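PDB 4EHU: activator of 2-hydroxyisocaproyl-CoA dehydratase from Clostridium difficile, which hydrolyses ATP while passing one electron from its [4Fe-4S] cluster to (R)-2-hydroxyisocaproyl-CoA dehydratase, activating that enzyme for L-leucine fermentation. Local coordinates for residues A180-E183 against D184-G188. Sequence-based numbering, arbitrary orientation.
Sequences AKIE and DIVAG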
loop_
_atom_site.group_PDB
_atom_site.type_symbol
_atom_site.label_atom_id
_atom_site.label_comp_id
_atom_site.label_asym_id
_atom_site.label_seq_id
_atom_site.Cartn_x
_atom_site.Cartn_y
_atom_site.Cartn_z
ATOM N N ALA A 180 8.368 -14.068 18.227
ATOM C CA ALA A 180 7.066 -13.783 18.828
ATOM C C ALA A 180 6.123 -14.941 18.507
ATOM O O ALA A 180 6.233 -15.587 17.456
ATOM C CB ALA A 180 6.509 -12.476 18.291
ATOM N N LYS A 181 5.174 -15.200 19.399
ATOM C CA LYS A 181 4.237 -16.294 19.192
ATOM C C LYS A 181 3.391 -16.005 17.959
ATOM O O LYS A 181 2.871 -14.904 17.815
ATOM C CB LYS A 181 3.315 -16.434 20.399
ATOM C CG LYS A 181 4.012 -16.850 21.698
ATOM C CD LYS A 181 2.979 -16.902 22.811
ATOM C CE LYS A 181 3.646 -17.086 24.174
ATOM N NZ LYS A 181 4.301 -18.404 24.284
ATOM N N ILE A 182 3.257 -16.989 17.080
ATOM C CA ILE A 182 2.526 -16.797 15.831
ATOM C C ILE A 182 1.113 -16.262 16.072
ATOM O O ILE A 182 0.655 -15.386 15.344
ATOM C CB ILE A 182 2.479 -18.098 14.980
ATOM C CG1 ILE A 182 1.867 -17.822 13.605
ATOM C CG2 ILE A 182 1.708 -19.205 15.690
ATOM C CD1 ILE A 182 2.670 -16.871 12.773
ATOM N N GLU A 183 0.413 -16.781 17.079
ATOM C CA GLU A 183 -0.945 -16.330 17.325
ATOM C C GLU A 183 -1.003 -14.841 17.676
ATOM O O GLU A 183 -1.986 -14.164 17.343
ATOM C CB GLU A 183 -1.622 -17.160 18.429
ATOM C CG GLU A 183 -0.891 -17.146 19.806
ATOM C CD GLU A 183 0.110 -18.289 20.004
ATOM O OE1 GLU A 183 0.695 -18.774 19.017
ATOM O OE2 GLU A 183 0.326 -18.705 21.165
ATOM N N ASP A 184 0.024 -14.331 18.358
ATOM C CA ASP A 184 0.065 -12.901 18.683
ATOM C C ASP A 184 0.414 -12.040 17.472
ATOM O O ASP A 184 -0.047 -10.915 17.370
ATOM C CB ASP A 184 1.063 -12.635 19.820
ATOM C CG ASP A 184 0.580 -13.229 21.148
ATOM O OD1 ASP A 184 -0.652 -13.206 21.372
ATOM O OD2 ASP A 184 1.424 -13.737 21.944
ATOM N N ILE A 185 1.229 -12.582 16.573
ATOM C CA ILE A 185 1.531 -11.916 15.296
ATOM C C ILE A 185 0.269 -11.833 14.464
ATOM O O ILE A 185 -0.068 -10.774 13.935
ATOM C CB ILE A 185 2.625 -12.667 14.502
ATOM C CG1 ILE A 185 3.947 -12.640 15.276
ATOM C CG2 ILE A 185 2.820 -12.044 13.096
ATOM C CD1 ILE A 185 5.019 -13.496 14.641
ATOM N N VAL A 186 -0.448 -12.948 14.369
ATOM C CA VAL A 186 -1.715 -12.974 13.630
ATOM C C VAL A 186 -2.752 -12.025 14.248
ATOM O O VAL A 186 -3.432 -11.302 13.509
ATOM C CB VAL A 186 -2.293 -14.397 13.548
ATOM C CG1 VAL A 186 -3.683 -14.385 12.893
ATOM C CG2 VAL A 186 -1.343 -15.303 12.771
ATOM N N ALA A 187 -2.893 -12.003 15.577
ATOM C CA ALA A 187 -3.849 -11.065 16.170
ATOM C C ALA A 187 -3.488 -9.632 15.773
ATOM O O ALA A 187 -4.384 -8.830 15.520
ATOM C CB ALA A 187 -3.917 -11.192 17.717
ATOM N N GLY A 188 -2.195 -9.305 15.755
ATOM C CA GLY A 188 -1.772 -7.953 15.393
ATOM C C GLY A 188 -2.134 -7.632 13.960
ATOM O O GLY A 188 -2.561 -6.531 13.673
HETATM O O HOH W 1 4.037 -13.360 21.726
#
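The flat group to look at is the D184 carboxylate, with the K181 chain running alongside it, displaced to one side of its plane and nearest OD2: K181 CD and D184 OD2 are 3.6 Å apart. Here helix 182-204 of this actin-fold ATPase begins, with K181 as N-cap residue and D184 three places on. In a capping box the latter side chain would accept the N-cap N-H directly; here a water does the linking, taking the K181 N-H at 3.2 Å and donating to D184 OD2 at 2.6 Å. D184 CG lies beside its own backbone N (chi1 -68°), which carries the carboxylate back toward the helix start. The other oxygen, OD1, is held by S154 OG and the N156 backbone N, tying the buried acid to the neighbouring loop. K181 NZ stays 6.0 Å from OD2, so any attraction is probably modest.

Across the N-cap, A180 CB meets I185 CG1 at 4.0 Å, a hydrophobic staple bracketing the first turn. I185 CG1 is turned away from its own carbonyl carbon (chi1 -64°), back toward A180, while the side chain also packs on V172, H175 and L176 of helix 165-177. On another side, I182 CG1 touches V186 CG2, and both side chains reach I140 of helix 130-140.

The backbone then settles into helical bonding: K181 O takes a weak bond from D184 N and a straighter one from I185 N, and A187 N follows on E183 O. The straightest is V186 N to I182 O, 2.8 Å with an N-H...O angle of 170°.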